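Local coordinates for long form salivary protein D7L1 (Aedes aegypti, PDB 3DZT) that binds and sequesters host biogenic amines and eicosanoids, including cysteinyl leukotrienes, during mosquito blood feeding, at residues A[71-76]-A[126-131]. Sequence-based numbering, arbitrary orientation.
With EAH ((5S,7E,9E,11Z,14Z)-5-hydroxyicosa-7,9,11,14-tetraenoic acid), chain C.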
ATOM      1  N   SER A  71      15.486 -11.307  -8.888  1.00 19.66           N
ATOM      2  CA  SER A  71      15.947 -11.231  -7.503  1.00 20.09           C
ATOM      3  C   SER A  71      14.806 -11.245  -6.502  1.00 18.69           C
ATOM      4  O   SER A  71      14.915 -11.904  -5.468  1.00 17.91           O
ATOM      5  CB  SER A  71      16.823  -9.984  -7.278  1.00 19.35           C
ATOM      6  OG  SER A  71      17.918 -10.046  -8.173  1.00 26.07           O
ATOM      7  N   VAL A  72      13.718 -10.524  -6.802  1.00 19.29           N
ATOM      8  CA  VAL A  72      12.599 -10.424  -5.861  1.00 18.52           C
ATOM      9  C   VAL A  72      11.956 -11.791  -5.651  1.00 18.02           C
ATOM     10  O   VAL A  72      11.433 -12.054  -4.569  1.00 17.60           O
ATOM     11  CB  VAL A  72      11.523  -9.336  -6.254  1.00 20.35           C
ATOM     12  CG1 VAL A  72      10.812  -9.686  -7.497  1.00 19.85           C
ATOM     13  CG2 VAL A  72      10.498  -9.125  -5.142  1.00 20.74           C
ATOM     14  N   ILE A  73      12.015 -12.649  -6.674  1.00 15.92           N
ATOM     15  CA  ILE A  73      11.468 -14.008  -6.559  1.00 16.21           C
ATOM     16  C   ILE A  73      12.266 -14.781  -5.523  1.00 16.63           C
ATOM     17  O   ILE A  73      11.695 -15.410  -4.626  1.00 16.41           O
ATOM     18  CB  ILE A  73      11.458 -14.773  -7.905  1.00 15.47           C
ATOM     19  CG1 ILE A  73      10.449 -14.130  -8.873  1.00 16.21           C
ATOM     20  CG2 ILE A  73      11.098 -16.267  -7.680  1.00 17.16           C
ATOM     21  CD1 ILE A  73      10.633 -14.574 -10.307  1.00 13.71           C
ATOM     22  N   GLN A  74      13.588 -14.708  -5.641  1.00 17.16           N
ATOM     23  CA  GLN A  74      14.445 -15.372  -4.667  1.00 18.31           C
ATOM     24  C   GLN A  74      14.262 -14.781  -3.268  1.00 17.85           C
ATOM     25  O   GLN A  74      14.184 -15.526  -2.283  1.00 17.94           O
ATOM     26  CB  GLN A  74      15.904 -15.377  -5.123  1.00 19.40           C
ATOM     27  CG  GLN A  74      16.197 -16.335  -6.308  1.00 22.62           C
ATOM     28  CD  GLN A  74      15.756 -17.806  -6.076  1.00 28.23           C
ATOM     29  OE1 GLN A  74      15.846 -18.350  -4.972  1.00 29.95           O
ATOM     30  NE2 GLN A  74      15.290 -18.443  -7.140  1.00 30.27           N
ATOM     31  N   GLU A  75      14.161 -13.455  -3.180  1.00 17.75           N
ATOM     32  CA  GLU A  75      13.936 -12.799  -1.890  1.00 18.15           C
ATOM     33  C   GLU A  75      12.612 -13.219  -1.271  1.00 17.20           C
ATOM     34  O   GLU A  75      12.523 -13.447  -0.059  1.00 16.46           O
ATOM     35  CB  GLU A  75      14.003 -11.271  -2.014  1.00 18.76           C
ATOM     36  CG  GLU A  75      15.431 -10.728  -2.064  1.00 23.53           C
ATOM     37  CD  GLU A  75      16.278 -11.185  -0.875  1.00 27.03           C
ATOM     38  OE1 GLU A  75      16.049 -10.685   0.252  1.00 30.08           O
ATOM     39  OE2 GLU A  75      17.162 -12.048  -1.074  1.00 30.39           O
ATOM     40  N   GLN A  76      11.585 -13.333  -2.115  1.00 16.26           N
ATOM     41  CA  GLN A  76      10.258 -13.701  -1.649  1.00 15.65           C
ATOM     42  C   GLN A  76      10.248 -15.137  -1.115  1.00 15.60           C
ATOM     43  O   GLN A  76       9.664 -15.407  -0.059  1.00 16.41           O
ATOM     44  CB  GLN A  76       9.214 -13.502  -2.758  1.00 15.25           C
ATOM     45  CG  GLN A  76       7.775 -13.657  -2.290  1.00 14.53           C
ATOM     46  CD  GLN A  76       7.277 -12.465  -1.449  1.00 13.40           C
ATOM     47  OE1 GLN A  76       7.969 -11.457  -1.300  1.00 14.96           O
ATOM     48  NE2 GLN A  76       6.062 -12.584  -0.920  1.00 12.93           N
ATOM     49  N   ASN A 126       1.132 -18.330  -5.554  1.00 14.06           N
ATOM     50  CA  ASN A 126       1.409 -18.841  -4.205  1.00 14.18           C
ATOM     51  C   ASN A 126       2.444 -18.008  -3.469  1.00 14.03           C
ATOM     52  O   ASN A 126       2.250 -17.658  -2.306  1.00 14.14           O
ATOM     53  CB  ASN A 126       1.847 -20.307  -4.279  1.00 14.49           C
ATOM     54  CG  ASN A 126       0.683 -21.237  -4.642  1.00 15.76           C
ATOM     55  OD1 ASN A 126      -0.431 -20.788  -4.827  1.00 18.21           O
ATOM     56  ND2 ASN A 126       0.951 -22.524  -4.750  1.00 17.60           N
ATOM     57  N   LEU A 127       3.526 -17.678  -4.174  1.00 13.16           N
ATOM     58  CA  LEU A 127       4.666 -16.981  -3.582  1.00 14.25           C
ATOM     59  C   LEU A 127       4.315 -15.574  -3.158  1.00 13.39           C
ATOM     60  O   LEU A 127       4.829 -15.085  -2.154  1.00 14.02           O
ATOM     61  CB  LEU A 127       5.796 -16.870  -4.591  1.00 14.57           C
ATOM     62  CG  LEU A 127       7.028 -17.740  -4.499  1.00 19.49           C
ATOM     63  CD1 LEU A 127       8.110 -17.107  -5.359  1.00 19.30           C
ATOM     64  CD2 LEU A 127       7.519 -17.887  -3.029  1.00 19.22           C
ATOM     65  N   PHE A 128       3.463 -14.934  -3.947  1.00 13.33           N
ATOM     66  CA  PHE A 128       3.170 -13.505  -3.782  1.00 13.62           C
ATOM     67  C   PHE A 128       1.807 -13.227  -3.139  1.00 13.42           C
ATOM     68  O   PHE A 128       1.202 -12.166  -3.367  1.00 13.42           O
ATOM     69  CB  PHE A 128       3.386 -12.738  -5.104  1.00 13.18           C
ATOM     70  CG  PHE A 128       4.859 -12.557  -5.450  1.00 15.06           C
ATOM     71  CD1 PHE A 128       5.614 -11.567  -4.804  1.00 13.52           C
ATOM     72  CD2 PHE A 128       5.494 -13.394  -6.360  1.00 16.05           C
ATOM     73  CE1 PHE A 128       6.975 -11.399  -5.071  1.00 14.23           C
ATOM     74  CE2 PHE A 128       6.877 -13.234  -6.644  1.00 15.34           C
ATOM     75  CZ  PHE A 128       7.616 -12.250  -5.973  1.00 15.76           C
ATOM     76  N   HIS A 129       1.363 -14.164  -2.295  1.00 13.80           N
ATOM     77  CA  HIS A 129       0.192 -13.955  -1.429  1.00 15.43           C
ATOM     78  C   HIS A 129      -1.077 -13.765  -2.242  1.00 16.66           C
ATOM     79  O   HIS A 129      -1.941 -12.958  -1.901  1.00 16.81           O
ATOM     80  CB  HIS A 129       0.437 -12.795  -0.451  1.00 15.38           C
ATOM     81  CG  HIS A 129       1.682 -12.970   0.362  1.00 14.62           C
ATOM     82  ND1 HIS A 129       1.932 -14.103   1.109  1.00 15.02           N
ATOM     83  CD2 HIS A 129       2.743 -12.149   0.557  1.00 13.90           C
ATOM     84  CE1 HIS A 129       3.097 -13.980   1.719  1.00 15.13           C
ATOM     85  NE2 HIS A 129       3.600 -12.792   1.419  1.00 13.97           N
ATOM     86  N   GLY A 130      -1.174 -14.540  -3.316  1.00 17.25           N
ATOM     87  CA  GLY A 130      -2.341 -14.510  -4.176  1.00 17.91           C
ATOM     88  C   GLY A 130      -3.273 -15.683  -3.912  1.00 19.48           C
ATOM     89  O   GLY A 130      -4.421 -15.677  -4.378  1.00 20.27           O
ATOM     90  N   ASN A 131      -2.771 -16.681  -3.194  1.00 19.51           N
ATOM     91  CA  ASN A 131      -3.523 -17.902  -2.863  1.00 21.40           C
ATOM     92  C   ASN A 131      -4.314 -17.661  -1.575  1.00 21.99           C
ATOM     93  O   ASN A 131      -3.749 -17.581  -0.488  1.00 21.39           O
ATOM     94  CB  ASN A 131      -2.556 -19.074  -2.709  1.00 21.13           C
ATOM     95  CG  ASN A 131      -3.254 -20.427  -2.480  1.00 24.25           C
ATOM     96  OD1 ASN A 131      -4.136 -20.562  -1.635  1.00 27.72           O
ATOM     97  ND2 ASN A 131      -2.809 -21.442  -3.203  1.00 24.23           N
TER
HETATM   98  O1  EAH C 305      -5.757 -12.526   1.067  1.00 35.94           O
HETATM   99  C1  EAH C 305      -6.146 -12.687  -0.051  1.00 37.69           C
HETATM  100  O2  EAH C 305      -7.325 -12.603  -0.289  1.00 40.60           O
HETATM  101  C2  EAH C 305      -5.223 -13.048  -1.173  1.00 38.15           C
HETATM  102  C3  EAH C 305      -5.967 -12.707  -2.426  1.00 39.19           C
HETATM  103  C4  EAH C 305      -5.332 -11.581  -3.217  1.00 39.28           C
HETATM  104  C5  EAH C 305      -5.637 -11.752  -4.700  1.00 39.23           C
HETATM  105  O3  EAH C 305      -4.988 -12.758  -5.256  1.00 38.94           O
HETATM  106  C6  EAH C 305      -5.517 -10.435  -5.442  1.00 37.23           C
HETATM  107  C7  EAH C 305      -5.599 -10.553  -6.941  1.00 34.50           C
HETATM  108  C8  EAH C 305      -4.439  -9.945  -7.633  1.00 33.45           C
HETATM  109  C9  EAH C 305      -4.339 -10.350  -9.005  1.00 32.54           C
HETATM  110  C10 EAH C 305      -3.158 -10.147  -9.548  1.00 30.51           C
HETATM  111  C11 EAH C 305      -3.236 -10.626 -10.899  1.00 30.19           C
HETATM  112  C12 EAH C 305      -2.211 -10.759 -11.690  1.00 29.52           C
HETATM  113  C13 EAH C 305      -0.869 -10.314 -11.265  1.00 29.39           C
HETATM  114  C14 EAH C 305      -0.378  -9.240 -12.181  1.00 29.26           C
HETATM  115  C15 EAH C 305       0.722  -9.188 -12.884  1.00 29.27           C
HETATM  116  C16 EAH C 305       1.775 -10.235 -12.921  1.00 29.18           C
HETATM  117  C17 EAH C 305       2.791 -10.049 -11.835  1.00 27.92           C
HETATM  118  C18 EAH C 305       2.370 -10.958 -10.731  1.00 28.83           C
HETATM  119  C19 EAH C 305       3.437 -11.519  -9.839  1.00 30.11           C
HETATM  120  C20 EAH C 305       3.990 -10.545  -8.867  1.00 28.38           C
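Gln-76 lies with its aliphatic part over one face of the Phe-128 ring. Gln-76 CG sits 4.0 Å from the centroid of the Phe-128 ring, in a CH-pi contact. The Gln-76 amide plane lies 18° from the ring plane, but the group is displaced past the CD1-CE1 rim. Gln-76 CG is anti to the backbone N (chi1 -171°) and the chain bends at chi2, which carries the amide past the ring to the carbonyl of Leu-127. Gln-76 NE2 donates to Leu-127 O at 3.0 Å, with the partner in the amide plane. Gln-76 OE1 accepts from Phe-4 N, so both ends of the buried amide are held. The opposite face of Phe-128 meets the fatty-acid tail: EAH C20 lies 4.1 Å from Phe-128 CG. The tail lies in the N-terminal lipid pocket, part of the first of two PBP/GOBP (pheromone/general odorant-binding protein) domains. The loop after helix 121-127 runs on from Phe-128 to Gly-130, a leukotriene E4 site residue. Gly-130 O accepts a hydrogen bond from EAH O3 at 3.1 Å. Beside the ring, Leu-127 CD1 packs on Ile-73 CG2 at 3.9 Å, the side chains crossing near a right angle. Val-72 CG2 reaches Phe-128 CE1 at 4.2 Å.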